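Local coordinates for protein DNA primase (Aquifex aeolicus, PDB 2AU3) that probably synthesises the short RNA primers that DNA polymerase extends during replication, using a zinc-binding domain joined to a TOPRIM-containing polymerase core, at residues G30-T35 against Y48-K53; P38-D43 against F59-G64; F115-L120 against K142-Y147. All blocks are in the same frame, centred on the assembly; numbering follows the deposited sequence.

Interaction 1 (G30-T35 against Y48-K53); sequences GSNYRT and YVSPSK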
ATOM      1  N   GLY A  30     -17.694  -9.279 -18.584  1.00 22.12           N
ATOM      2  CA  GLY A  30     -17.056 -10.369 -17.852  1.00 21.16           C
ATOM      3  C   GLY A  30     -17.805 -10.681 -16.562  1.00 21.31           C
ATOM      4  O   GLY A  30     -19.042 -10.839 -16.577  1.00 20.94           O
ATOM      5  N   SER A  31     -17.068 -10.720 -15.442  1.00 20.68           N
ATOM      6  CA  SER A  31     -17.654 -10.978 -14.132  1.00 20.76           C
ATOM      7  C   SER A  31     -18.102  -9.694 -13.442  1.00 22.04           C
ATOM      8  O   SER A  31     -18.631  -9.746 -12.335  1.00 22.25           O
ATOM      9  CB  SER A  31     -16.663 -11.717 -13.226  1.00 20.83           C
ATOM     10  OG  SER A  31     -15.631 -10.853 -12.791  1.00 16.47           O
ATOM     11  N   ASN A  32     -17.859  -8.551 -14.088  1.00 22.15           N
ATOM     12  CA  ASN A  32     -18.143  -7.258 -13.506  1.00 23.14           C
ATOM     13  C   ASN A  32     -19.321  -6.601 -14.234  1.00 24.13           C
ATOM     14  O   ASN A  32     -19.828  -7.143 -15.224  1.00 23.97           O
ATOM     15  CB  ASN A  32     -16.900  -6.355 -13.553  1.00 23.01           C
ATOM     16  CG  ASN A  32     -15.723  -6.931 -12.750  1.00 24.95           C
ATOM     17  OD1 ASN A  32     -15.826  -7.143 -11.550  1.00 25.87           O
ATOM     18  ND2 ASN A  32     -14.614  -7.216 -13.436  1.00 25.55           N
ATOM     19  N   TYR A  33     -19.756  -5.451 -13.724  1.00 23.55           N
ATOM     20  CA  TYR A  33     -20.697  -4.591 -14.438  1.00 23.81           C
ATOM     21  C   TYR A  33     -20.048  -3.255 -14.649  1.00 23.88           C
ATOM     22  O   TYR A  33     -19.208  -2.839 -13.855  1.00 24.10           O
ATOM     23  CB  TYR A  33     -21.998  -4.412 -13.657  1.00 23.07           C
ATOM     24  CG  TYR A  33     -22.807  -5.675 -13.550  1.00 23.51           C
ATOM     25  CD1 TYR A  33     -23.744  -6.002 -14.522  1.00 24.40           C
ATOM     26  CD2 TYR A  33     -22.643  -6.542 -12.474  1.00 23.89           C
ATOM     27  CE1 TYR A  33     -24.492  -7.165 -14.436  1.00 24.98           C
ATOM     28  CE2 TYR A  33     -23.392  -7.710 -12.375  1.00 25.26           C
ATOM     29  CZ  TYR A  33     -24.324  -8.011 -13.355  1.00 26.43           C
ATOM     30  OH  TYR A  33     -25.066  -9.183 -13.291  1.00 29.78           O
ATOM     31  N   ARG A  34     -20.401  -2.596 -15.746  1.00 24.11           N
ATOM     32  CA  ARG A  34     -19.894  -1.267 -15.995  1.00 25.26           C
ATOM     33  C   ARG A  34     -20.996  -0.374 -16.553  1.00 25.25           C
ATOM     34  O   ARG A  34     -22.001  -0.862 -17.103  1.00 24.93           O
ATOM     35  CB  ARG A  34     -18.674  -1.293 -16.923  1.00 26.31           C
ATOM     36  CG  ARG A  34     -19.040  -1.338 -18.371  1.00 29.06           C
ATOM     37  CD  ARG A  34     -17.938  -0.950 -19.348  1.00 32.51           C
ATOM     38  NE  ARG A  34     -18.451  -1.136 -20.711  1.00 36.62           N
ATOM     39  CZ  ARG A  34     -17.737  -1.553 -21.742  1.00 38.03           C
ATOM     40  NH1 ARG A  34     -16.451  -1.833 -21.601  1.00 40.91           N
ATOM     41  NH2 ARG A  34     -18.315  -1.706 -22.918  1.00 41.81           N
ATOM     42  N   THR A  35     -20.797   0.929 -16.389  1.00 25.07           N
ATOM     43  CA  THR A  35     -21.743   1.944 -16.843  1.00 25.85           C
ATOM     44  C   THR A  35     -20.995   3.279 -16.847  1.00 25.89           C
ATOM     45  O   THR A  35     -19.791   3.316 -16.536  1.00 25.84           O
ATOM     46  CB  THR A  35     -22.990   1.966 -15.913  1.00 26.19           C
ATOM     47  OG1 THR A  35     -23.980   2.876 -16.421  1.00 28.22           O
ATOM     48  CG2 THR A  35     -22.649   2.533 -14.554  1.00 25.36           C
ATOM     49  N   TYR A  48     -17.054   0.750 -12.595  1.00 22.88           N
ATOM     50  CA  TYR A  48     -17.184  -0.695 -12.498  1.00 22.23           C
ATOM     51  C   TYR A  48     -17.731  -1.135 -11.157  1.00 22.22           C
ATOM     52  O   TYR A  48     -17.426  -0.545 -10.126  1.00 22.60           O
ATOM     53  CB  TYR A  48     -15.843  -1.389 -12.772  1.00 22.30           C
ATOM     54  CG  TYR A  48     -15.423  -1.319 -14.224  1.00 23.19           C
ATOM     55  CD1 TYR A  48     -15.651  -2.380 -15.088  1.00 24.06           C
ATOM     56  CD2 TYR A  48     -14.798  -0.182 -14.726  1.00 26.95           C
ATOM     57  CE1 TYR A  48     -15.254  -2.319 -16.418  1.00 23.99           C
ATOM     58  CE2 TYR A  48     -14.409  -0.108 -16.042  1.00 27.21           C
ATOM     59  CZ  TYR A  48     -14.645  -1.175 -16.883  1.00 25.49           C
ATOM     60  OH  TYR A  48     -14.263  -1.078 -18.190  1.00 23.52           O
ATOM     61  N   VAL A  49     -18.560  -2.175 -11.191  1.00 21.24           N
ATOM     62  CA  VAL A  49     -19.085  -2.787  -9.992  1.00 20.21           C
ATOM     63  C   VAL A  49     -18.652  -4.245  -9.989  1.00 20.60           C
ATOM     64  O   VAL A  49     -18.905  -4.966 -10.951  1.00 19.39           O
ATOM     65  CB  VAL A  49     -20.627  -2.679  -9.946  1.00 20.82           C
ATOM     66  CG1 VAL A  49     -21.163  -3.356  -8.683  1.00 20.35           C
ATOM     67  CG2 VAL A  49     -21.072  -1.189 -10.016  1.00 19.15           C
ATOM     68  N   SER A  50     -17.949  -4.665  -8.938  1.00 19.98           N
ATOM     69  CA  SER A  50     -17.476  -6.043  -8.872  1.00 20.85           C
ATOM     70  C   SER A  50     -18.375  -6.813  -7.910  1.00 21.32           C
ATOM     71  O   SER A  50     -18.436  -6.492  -6.725  1.00 21.61           O
ATOM     72  CB  SER A  50     -16.021  -6.069  -8.394  1.00 20.69           C
ATOM     73  OG  SER A  50     -15.673  -7.348  -7.890  1.00 20.00           O
ATOM     74  N   PRO A  51     -19.123  -7.789  -8.414  1.00 21.07           N
ATOM     75  CA  PRO A  51     -19.862  -8.678  -7.521  1.00 20.41           C
ATOM     76  C   PRO A  51     -18.935  -9.430  -6.541  1.00 20.39           C
ATOM     77  O   PRO A  51     -19.346  -9.664  -5.411  1.00 20.15           O
ATOM     78  CB  PRO A  51     -20.571  -9.647  -8.484  1.00 20.83           C
ATOM     79  CG  PRO A  51     -20.626  -8.923  -9.811  1.00 20.67           C
ATOM     80  CD  PRO A  51     -19.383  -8.063  -9.842  1.00 21.41           C
ATOM     81  N   SER A  52     -17.702  -9.760  -6.931  1.00 20.71           N
ATOM     82  CA  SER A  52     -16.855 -10.616  -6.064  1.00 21.72           C
ATOM     83  C   SER A  52     -16.160  -9.808  -4.953  1.00 21.69           C
ATOM     84  O   SER A  52     -15.858 -10.330  -3.859  1.00 21.02           O
ATOM     85  CB  SER A  52     -15.804 -11.350  -6.892  1.00 21.90           C
ATOM     86  OG  SER A  52     -14.971 -10.421  -7.569  1.00 22.98           O
ATOM     87  N   LYS A  53     -15.895  -8.535  -5.230  1.00 21.31           N
ATOM     88  CA  LYS A  53     -15.278  -7.671  -4.221  1.00 21.25           C
ATOM     89  C   LYS A  53     -16.329  -6.867  -3.450  1.00 21.57           C
ATOM     90  O   LYS A  53     -16.063  -6.378  -2.342  1.00 21.22           O
ATOM     91  CB  LYS A  53     -14.203  -6.783  -4.849  1.00 21.98           C
ATOM     92  CG  LYS A  53     -13.083  -7.595  -5.488  1.00 22.71           C
ATOM     93  CD  LYS A  53     -12.016  -6.743  -6.198  1.00 26.20           C
ATOM     94  CE  LYS A  53     -10.976  -7.685  -6.869  1.00 27.70           C
ATOM     95  NZ  LYS A  53      -9.791  -6.968  -7.415  1.00 32.55           N
TER
HETATM   96  O   HOH W   1     -16.713 -10.364  -9.733  1.00 42.34           O
HETATM   97  O   HOH W   2     -13.878  -8.031  -9.885  1.00 29.72           O

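Interaction 2 (P38-D43 against F59-G64); sequences PFHPDD and FGCGVG. With ZN (zinc ion), chain B.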
ATOM      1  N   PRO A  38     -21.705   8.501 -12.727  1.00 26.24           N
ATOM      2  CA  PRO A  38     -22.652   9.582 -12.415  1.00 27.59           C
ATOM      3  C   PRO A  38     -21.996  10.732 -11.636  1.00 28.72           C
ATOM      4  O   PRO A  38     -22.669  11.724 -11.337  1.00 28.74           O
ATOM      5  CB  PRO A  38     -23.686   8.880 -11.520  1.00 27.28           C
ATOM      6  CG  PRO A  38     -22.876   7.817 -10.790  1.00 27.42           C
ATOM      7  CD  PRO A  38     -21.736   7.432 -11.714  1.00 25.51           C
ATOM      8  N   PHE A  39     -20.714  10.586 -11.294  1.00 30.10           N
ATOM      9  CA  PHE A  39     -20.042  11.540 -10.411  1.00 32.22           C
ATOM     10  C   PHE A  39     -18.998  12.409 -11.136  1.00 34.39           C
ATOM     11  O   PHE A  39     -18.678  13.514 -10.684  1.00 35.01           O
ATOM     12  CB  PHE A  39     -19.416  10.824  -9.209  1.00 31.81           C
ATOM     13  CG  PHE A  39     -20.371   9.922  -8.470  1.00 31.47           C
ATOM     14  CD1 PHE A  39     -21.565  10.422  -7.964  1.00 30.62           C
ATOM     15  CD2 PHE A  39     -20.070   8.568  -8.273  1.00 31.35           C
ATOM     16  CE1 PHE A  39     -22.463   9.593  -7.298  1.00 29.91           C
ATOM     17  CE2 PHE A  39     -20.958   7.732  -7.583  1.00 30.12           C
ATOM     18  CZ  PHE A  39     -22.158   8.252  -7.094  1.00 29.33           C
ATOM     19  N   HIS A  40     -18.481  11.901 -12.252  1.00 36.28           N
ATOM     20  CA  HIS A  40     -17.625  12.676 -13.149  1.00 38.95           C
ATOM     21  C   HIS A  40     -18.071  12.440 -14.597  1.00 40.42           C
ATOM     22  O   HIS A  40     -18.732  11.448 -14.884  1.00 40.35           O
ATOM     23  CB  HIS A  40     -16.145  12.314 -12.936  1.00 38.85           C
ATOM     24  CG  HIS A  40     -15.639  11.232 -13.858  1.00 40.05           C
ATOM     25  ND1 HIS A  40     -15.849   9.890 -13.621  1.00 39.08           N
ATOM     26  CD2 HIS A  40     -14.921  11.302 -15.005  1.00 40.66           C
ATOM     27  CE1 HIS A  40     -15.301   9.182 -14.591  1.00 41.08           C
ATOM     28  NE2 HIS A  40     -14.727  10.014 -15.442  1.00 42.11           N
ATOM     29  N   PRO A  41     -17.747  13.351 -15.508  1.00 42.68           N
ATOM     30  CA  PRO A  41     -18.208  13.207 -16.887  1.00 44.40           C
ATOM     31  C   PRO A  41     -17.192  12.675 -17.895  1.00 46.43           C
ATOM     32  O   PRO A  41     -16.458  13.485 -18.469  1.00 47.51           O
ATOM     33  CB  PRO A  41     -18.574  14.651 -17.260  1.00 44.32           C
ATOM     34  CG  PRO A  41     -17.671  15.531 -16.388  1.00 43.47           C
ATOM     35  CD  PRO A  41     -17.095  14.658 -15.281  1.00 42.89           C
ATOM     36  N   ASP A  42     -17.137  11.368 -18.152  1.00 48.65           N
ATOM     37  CA  ASP A  42     -16.487  10.964 -19.406  1.00 51.10           C
ATOM     38  C   ASP A  42     -17.149   9.999 -20.402  1.00 50.98           C
ATOM     39  O   ASP A  42     -17.912   9.082 -20.062  1.00 51.78           O
ATOM     40  CB  ASP A  42     -14.935  10.908 -19.365  1.00 51.85           C
ATOM     41  CG  ASP A  42     -14.371   9.816 -18.478  1.00 66.16           C
ATOM     42  OD1 ASP A  42     -15.164   9.060 -17.856  1.00 69.82           O
ATOM     43  OD2 ASP A  42     -13.126   9.673 -18.347  1.00 56.72           O
ATOM     44  N   ASP A  43     -16.788  10.306 -21.642  1.00 51.31           N
ATOM     45  CA  ASP A  43     -17.239   9.706 -22.900  1.00 50.97           C
ATOM     46  C   ASP A  43     -17.406   8.191 -22.948  1.00 49.38           C
ATOM     47  O   ASP A  43     -18.147   7.673 -23.788  1.00 49.85           O
ATOM     48  CB  ASP A  43     -16.246  10.120 -24.000  1.00 51.89           C
ATOM     49  CG  ASP A  43     -14.815   9.650 -23.713  1.00 54.35           C
ATOM     50  OD1 ASP A  43     -14.543   9.174 -22.580  1.00 58.00           O
ATOM     51  OD2 ASP A  43     -13.907   9.723 -24.570  1.00 58.00           O
ATOM     52  N   PHE A  59     -12.765   4.067 -12.846  1.00 25.14           N
ATOM     53  CA  PHE A  59     -11.438   4.202 -13.447  1.00 25.89           C
ATOM     54  C   PHE A  59     -11.273   5.552 -14.110  1.00 25.80           C
ATOM     55  O   PHE A  59     -10.222   5.854 -14.647  1.00 26.83           O
ATOM     56  CB  PHE A  59     -11.187   3.098 -14.461  1.00 26.28           C
ATOM     57  CG  PHE A  59     -10.822   1.797 -13.841  1.00 28.49           C
ATOM     58  CD1 PHE A  59     -11.700   1.159 -12.967  1.00 30.86           C
ATOM     59  CD2 PHE A  59      -9.583   1.214 -14.100  1.00 32.17           C
ATOM     60  CE1 PHE A  59     -11.368  -0.056 -12.368  1.00 33.37           C
ATOM     61  CE2 PHE A  59      -9.242  -0.010 -13.517  1.00 33.01           C
ATOM     62  CZ  PHE A  59     -10.138  -0.641 -12.640  1.00 33.75           C
ATOM     63  N   GLY A  60     -12.314   6.377 -14.055  1.00 25.07           N
ATOM     64  CA  GLY A  60     -12.247   7.701 -14.648  1.00 25.02           C
ATOM     65  C   GLY A  60     -11.884   8.785 -13.656  1.00 24.26           C
ATOM     66  O   GLY A  60     -11.007   9.609 -13.925  1.00 25.45           O
ATOM     67  N   CYS A  61     -12.552   8.790 -12.509  1.00 23.75           N
ATOM     68  CA  CYS A  61     -12.240   9.750 -11.462  1.00 23.97           C
ATOM     69  C   CYS A  61     -11.652   9.128 -10.190  1.00 23.58           C
ATOM     70  O   CYS A  61     -11.156   9.844  -9.335  1.00 24.49           O
ATOM     71  CB  CYS A  61     -13.461  10.584 -11.107  1.00 23.87           C
ATOM     72  SG  CYS A  61     -14.760   9.600 -10.329  1.00 25.00           S
ATOM     73  N   GLY A  62     -11.719   7.811 -10.060  1.00 22.64           N
ATOM     74  CA  GLY A  62     -11.106   7.134  -8.926  1.00 22.65           C
ATOM     75  C   GLY A  62     -12.003   6.931  -7.721  1.00 22.36           C
ATOM     76  O   GLY A  62     -11.608   6.270  -6.766  1.00 22.31           O
ATOM     77  N   VAL A  63     -13.193   7.517  -7.743  1.00 22.19           N
ATOM     78  CA  VAL A  63     -14.188   7.257  -6.703  1.00 22.40           C
ATOM     79  C   VAL A  63     -14.450   5.735  -6.579  1.00 21.76           C
ATOM     80  O   VAL A  63     -14.516   5.010  -7.574  1.00 19.87           O
ATOM     81  CB  VAL A  63     -15.508   8.053  -6.932  1.00 22.94           C
ATOM     82  CG1 VAL A  63     -16.443   7.361  -7.913  1.00 24.02           C
ATOM     83  CG2 VAL A  63     -16.216   8.293  -5.638  1.00 24.38           C
ATOM     84  N   GLY A  64     -14.551   5.264  -5.347  1.00 21.59           N
ATOM     85  CA  GLY A  64     -14.750   3.849  -5.100  1.00 21.61           C
ATOM     86  C   GLY A  64     -15.300   3.617  -3.718  1.00 21.60           C
ATOM     87  O   GLY A  64     -15.216   4.496  -2.862  1.00 22.28           O
TER
HETATM   88 ZN    ZN B 501     -16.091   8.707 -12.037  1.00 29.93          ZN

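Interaction 3 (F115-L120 against K142-Y147); sequences FYRESL and KFDLGY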
ATOM      1  N   PHE A 115     -12.119  13.294   0.368  1.00 18.45           N
ATOM      2  CA  PHE A 115     -11.912  14.739   0.415  1.00 18.77           C
ATOM      3  C   PHE A 115     -10.569  15.125  -0.234  1.00 18.00           C
ATOM      4  O   PHE A 115     -10.492  16.021  -1.091  1.00 19.32           O
ATOM      5  CB  PHE A 115     -11.967  15.224   1.878  1.00 17.45           C
ATOM      6  CG  PHE A 115     -11.411  16.599   2.076  1.00 18.49           C
ATOM      7  CD1 PHE A 115     -12.088  17.712   1.585  1.00 19.56           C
ATOM      8  CD2 PHE A 115     -10.192  16.781   2.716  1.00 20.85           C
ATOM      9  CE1 PHE A 115     -11.562  19.001   1.737  1.00 20.59           C
ATOM     10  CE2 PHE A 115      -9.660  18.059   2.882  1.00 19.66           C
ATOM     11  CZ  PHE A 115     -10.362  19.175   2.394  1.00 18.56           C
ATOM     12  N   TYR A 116      -9.518  14.430   0.181  1.00 18.48           N
ATOM     13  CA  TYR A 116      -8.182  14.630  -0.377  1.00 17.07           C
ATOM     14  C   TYR A 116      -8.100  14.310  -1.877  1.00 17.20           C
ATOM     15  O   TYR A 116      -7.422  15.023  -2.632  1.00 16.13           O
ATOM     16  CB  TYR A 116      -7.197  13.753   0.351  1.00 16.80           C
ATOM     17  CG  TYR A 116      -6.861  14.165   1.756  1.00 16.58           C
ATOM     18  CD1 TYR A 116      -6.841  15.510   2.142  1.00 17.32           C
ATOM     19  CD2 TYR A 116      -6.502  13.208   2.699  1.00 15.53           C
ATOM     20  CE1 TYR A 116      -6.507  15.876   3.475  1.00 17.34           C
ATOM     21  CE2 TYR A 116      -6.131  13.573   4.009  1.00 15.74           C
ATOM     22  CZ  TYR A 116      -6.127  14.894   4.371  1.00 17.70           C
ATOM     23  OH  TYR A 116      -5.755  15.230   5.647  1.00 18.30           O
ATOM     24  N   ARG A 117      -8.740  13.217  -2.285  1.00 16.80           N
ATOM     25  CA  ARG A 117      -8.814  12.850  -3.703  1.00 18.40           C
ATOM     26  C   ARG A 117      -9.461  13.969  -4.514  1.00 18.79           C
ATOM     27  O   ARG A 117      -8.926  14.384  -5.528  1.00 18.05           O
ATOM     28  CB  ARG A 117      -9.599  11.545  -3.908  1.00 18.76           C
ATOM     29  CG  ARG A 117      -9.818  11.218  -5.364  1.00 22.35           C
ATOM     30  CD  ARG A 117     -10.911  10.162  -5.638  1.00 26.08           C
ATOM     31  NE  ARG A 117     -10.638   8.916  -4.931  1.00 27.40           N
ATOM     32  CZ  ARG A 117     -11.387   8.464  -3.940  1.00 30.84           C
ATOM     33  NH1 ARG A 117     -12.459   9.157  -3.575  1.00 29.93           N
ATOM     34  NH2 ARG A 117     -11.080   7.318  -3.322  1.00 31.70           N
ATOM     35  N   GLU A 118     -10.608  14.462  -4.052  1.00 20.02           N
ATOM     36  CA  GLU A 118     -11.282  15.565  -4.729  1.00 21.88           C
ATOM     37  C   GLU A 118     -10.382  16.786  -4.768  1.00 20.71           C
ATOM     38  O   GLU A 118     -10.382  17.538  -5.744  1.00 20.82           O
ATOM     39  CB  GLU A 118     -12.568  15.947  -3.981  1.00 23.48           C
ATOM     40  CG  GLU A 118     -13.793  16.076  -4.873  1.00 31.60           C
ATOM     41  CD  GLU A 118     -14.234  17.518  -5.070  1.00 40.60           C
ATOM     42  OE1 GLU A 118     -13.708  18.156  -6.016  1.00 45.48           O
ATOM     43  OE2 GLU A 118     -15.104  18.018  -4.289  1.00 43.57           O
ATOM     44  N   SER A 119      -9.659  17.006  -3.677  1.00 19.87           N
ATOM     45  CA  SER A 119      -8.821  18.173  -3.540  1.00 20.32           C
ATOM     46  C   SER A 119      -7.641  18.110  -4.518  1.00 20.37           C
ATOM     47  O   SER A 119      -7.263  19.112  -5.101  1.00 21.00           O
ATOM     48  CB  SER A 119      -8.358  18.303  -2.102  1.00 20.34           C
ATOM     49  OG  SER A 119      -9.480  18.499  -1.229  1.00 17.75           O
ATOM     50  N   LEU A 120      -7.106  16.920  -4.746  1.00 19.49           N
ATOM     51  CA  LEU A 120      -6.000  16.790  -5.683  1.00 19.75           C
ATOM     52  C   LEU A 120      -6.475  17.136  -7.106  1.00 20.80           C
ATOM     53  O   LEU A 120      -5.855  17.939  -7.792  1.00 20.14           O
ATOM     54  CB  LEU A 120      -5.384  15.388  -5.604  1.00 18.27           C
ATOM     55  CG  LEU A 120      -4.283  15.086  -6.626  1.00 20.56           C
ATOM     56  CD1 LEU A 120      -3.040  15.945  -6.417  1.00 19.54           C
ATOM     57  CD2 LEU A 120      -3.936  13.602  -6.700  1.00 19.79           C
ATOM     58  N   LYS A 142      -6.070   4.809  -8.890  1.00 16.66           N
ATOM     59  CA  LYS A 142      -6.132   3.495  -8.248  1.00 15.79           C
ATOM     60  C   LYS A 142      -5.753   3.558  -6.780  1.00 14.86           C
ATOM     61  O   LYS A 142      -6.401   2.909  -5.933  1.00 14.36           O
ATOM     62  CB  LYS A 142      -5.226   2.482  -8.943  1.00 16.00           C
ATOM     63  CG  LYS A 142      -5.259   1.096  -8.279  1.00 15.29           C
ATOM     64  CD  LYS A 142      -4.333   0.152  -9.027  1.00 18.47           C
ATOM     65  CE  LYS A 142      -4.374  -1.249  -8.442  1.00 21.43           C
ATOM     66  NZ  LYS A 142      -5.724  -1.866  -8.436  1.00 19.04           N
ATOM     67  N   PHE A 143      -4.676   4.294  -6.503  1.00 13.91           N
ATOM     68  CA  PHE A 143      -4.112   4.399  -5.164  1.00 14.79           C
ATOM     69  C   PHE A 143      -4.726   5.523  -4.326  1.00 15.35           C
ATOM     70  O   PHE A 143      -4.330   5.720  -3.176  1.00 14.51           O
ATOM     71  CB  PHE A 143      -2.583   4.544  -5.216  1.00 13.76           C
ATOM     72  CG  PHE A 143      -1.867   3.231  -5.408  1.00 13.44           C
ATOM     73  CD1 PHE A 143      -1.378   2.507  -4.306  1.00 14.02           C
ATOM     74  CD2 PHE A 143      -1.745   2.686  -6.657  1.00 13.29           C
ATOM     75  CE1 PHE A 143      -0.726   1.264  -4.486  1.00 12.24           C
ATOM     76  CE2 PHE A 143      -1.094   1.444  -6.843  1.00 14.95           C
ATOM     77  CZ  PHE A 143      -0.572   0.741  -5.717  1.00 14.47           C
ATOM     78  N   ASP A 144      -5.703   6.229  -4.899  1.00 14.31           N
ATOM     79  CA  ASP A 144      -6.482   7.227  -4.158  1.00 15.82           C
ATOM     80  C   ASP A 144      -5.601   8.399  -3.665  1.00 14.90           C
ATOM     81  O   ASP A 144      -5.847   8.989  -2.617  1.00 16.13           O
ATOM     82  CB  ASP A 144      -7.289   6.571  -3.005  1.00 15.67           C
ATOM     83  CG  ASP A 144      -8.357   5.616  -3.513  1.00 19.02           C
ATOM     84  OD1 ASP A 144      -8.472   4.491  -2.985  1.00 23.08           O
ATOM     85  OD2 ASP A 144      -9.124   5.896  -4.469  1.00 22.92           O
ATOM     86  N   LEU A 145      -4.611   8.760  -4.471  1.00 14.94           N
ATOM     87  CA  LEU A 145      -3.767   9.907  -4.162  1.00 14.44           C
ATOM     88  C   LEU A 145      -4.582  11.149  -3.971  1.00 15.20           C
ATOM     89  O   LEU A 145      -5.606  11.383  -4.683  1.00 14.80           O
ATOM     90  CB  LEU A 145      -2.708  10.134  -5.229  1.00 13.95           C
ATOM     91  CG  LEU A 145      -1.751   8.966  -5.472  1.00 14.60           C
ATOM     92  CD1 LEU A 145      -0.514   9.532  -6.095  1.00 19.02           C
ATOM     93  CD2 LEU A 145      -1.404   8.155  -4.253  1.00 18.55           C
ATOM     94  N   GLY A 146      -4.124  11.971  -3.028  1.00 14.07           N
ATOM     95  CA  GLY A 146      -4.824  13.195  -2.738  1.00 14.57           C
ATOM     96  C   GLY A 146      -3.934  14.382  -2.444  1.00 15.48           C
ATOM     97  O   GLY A 146      -2.709  14.362  -2.684  1.00 16.87           O
ATOM     98  N   TYR A 147      -4.563  15.416  -1.896  1.00 15.95           N
ATOM     99  CA  TYR A 147      -3.920  16.662  -1.533  1.00 15.55           C
ATOM    100  C   TYR A 147      -4.715  17.247  -0.386  1.00 16.70           C
ATOM    101  O   TYR A 147      -5.952  17.181  -0.402  1.00 16.02           O
ATOM    102  CB  TYR A 147      -3.984  17.618  -2.710  1.00 16.03           C
ATOM    103  CG  TYR A 147      -3.403  18.973  -2.423  1.00 18.71           C
ATOM    104  CD1 TYR A 147      -2.084  19.113  -2.014  1.00 21.23           C
ATOM    105  CD2 TYR A 147      -4.193  20.117  -2.518  1.00 22.84           C
ATOM    106  CE1 TYR A 147      -1.559  20.362  -1.734  1.00 21.53           C
ATOM    107  CE2 TYR A 147      -3.672  21.372  -2.256  1.00 25.06           C
ATOM    108  CZ  TYR A 147      -2.363  21.481  -1.866  1.00 25.33           C
ATOM    109  OH  TYR A 147      -1.864  22.727  -1.596  1.00 29.23           O
TER
HETATM  110  O   HOH W   3      -8.763   8.291  -6.916  1.00 23.59           O

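Interaction 1 (G30-T35 against Y48-K53)
Tyr33 and Val49 pair across a beta hairpin of the CHC2 zinc-binding domain, in which strand 32-35 runs antiparallel to the strand that carries Tyr48. They form a hydrogen-bonded pair: Tyr33 N donates to Val49 O at 2.9 Å, and Val49 N returns a bond to Tyr33 O at 2.8 Å. Next along, Arg34 and Tyr48 make a non-hydrogen-bonded pair whose side chains lie side by side on one face of the sheet. Arg34 CB sits 3.9 Å from the centroid of the Tyr48 ring, a CH-pi contact over the ring face. With CG held between the backbone N and the carbonyl carbon (chi1 84°), the extended arginine then runs along the ring toward the hydroxyl. This zinc ribbon sheet has another side, where Tyr33 and Val49 face helix 16-23 and the edge of the Tyr33 ring meets Pro51, Tyr33 CE2 lying 4.0 Å from Pro51 CG. Were the ring of Tyr48 cut back to an alanine, the aliphatic part of Arg34 would probably lose its flat support and Phe59 its edge-to-face partner. At the open end of the hairpin, a water donates to Asn32 OD1 at 2.7 Å and also bonds Ser50 OG, which accepts from Lys53 N in an ST motif.

Interaction 2 (P38-D43 against F59-G64)
His40 and Cys61 meet at the zinc ion, each supplying one of its four ligands: His40 ND1 binds the metal at 2.0 Å and Cys61 SG at 2.3 Å. Cys37 and Cys58 complete the three-cysteine, one-histidine site of the CHC2 zinc finger, so the metal ties together two loops that share no direct hydrogen bond here. The imidazole lies with one face against the backbone of Gly60 and Cys61, and His40 CE1 comes within 3.4 Å of Gly60 CA. Gly60 suits this place, since a CB pointing toward the ring would clash with it. His40 NE2 gives a weak, bent hydrogen bond to Asp42 OD1 (2.6 Å, 121° at the hydrogen), a second-shell contact that may steady the ring. The cysteine sulfur is turned between its own backbone N and carbonyl carbon (chi1 67°), which brings it to the metal; Val63 N gives a weak, long bond to Cys61 SG at 3.7 Å. Beyond the metal, Phe39 CD2 touches Val63 CG1 at 3.8 Å, the two side chains crossing at about a right angle. Both rest on Leu73 of helix 67-75, while Phe39 packs on Phe47 of strand 47-50 and Val63 on Phe56 of strand 55-58.

Interaction 3 (F115-L120 against K142-Y147)
Arg117 and Asp144 form a buried salt bridge, NH2 reaching OD2 at 2.7 Å in a nearly straight bond (165° at the hydrogen). The carboxylate oxygen lies close to the guanidinium plane, yet it is approached from above its own carboxylate plane, the two flat groups standing 75° apart. A bend at chi3 (-57°) turns the arginine toward Asp144, and Arg117 NE donates to a water at 2.8 Å. The charges are shared more widely: Asp144 also pairs with Lys194, and Arg117 with Asp114, a network likely to favour the ionised carboxylate. Asp144 itself sits in a Schellman motif where the chain leaves helix 137-142. Further on, Tyr147 N bonds to Tyr116 O at 3.0 Å, from the face of that carbonyl opposite the helical donor Leu120 N. Gly146 lets the strand come this near, because a CB there would clash with Tyr116 CB. Leu120 then packs over it, its CB 3.6 Å from Gly146 C and its CD2 4.0 Å from Leu145 CB. The contact thus lays helix 101-122 against edge strand 146-147 of the four-stranded antiparallel sheet, with helix 124-132 covering Leu120 and Tyr147, and Phe203 of strand 200-207 meeting the Tyr116 ring edge-to-face.

Overall arrangement
Interaction 1 lies in the antiparallel sheet of the zinc-binding domain, and interaction 2 in loops that connect its strands; the two interleave along the chain, their centres are 15 Å apart, and the rings of Tyr48 and Phe59 join them. Interaction 3 follows in sequence, in the N-terminal part of the catalytic core. Its centre is 13 Å from that of interaction 2 and 23 Å from that of interaction 1, which it does not touch. The loop 59-64 lies against the Arg117-Asp144 pair, Gly62 O being 3.4 Å from Arg117 NE. Lys57, on strand 55-58, extends the link with its salt bridge to Asp144. The zinc site is therefore docked on the polymerase core within this chain.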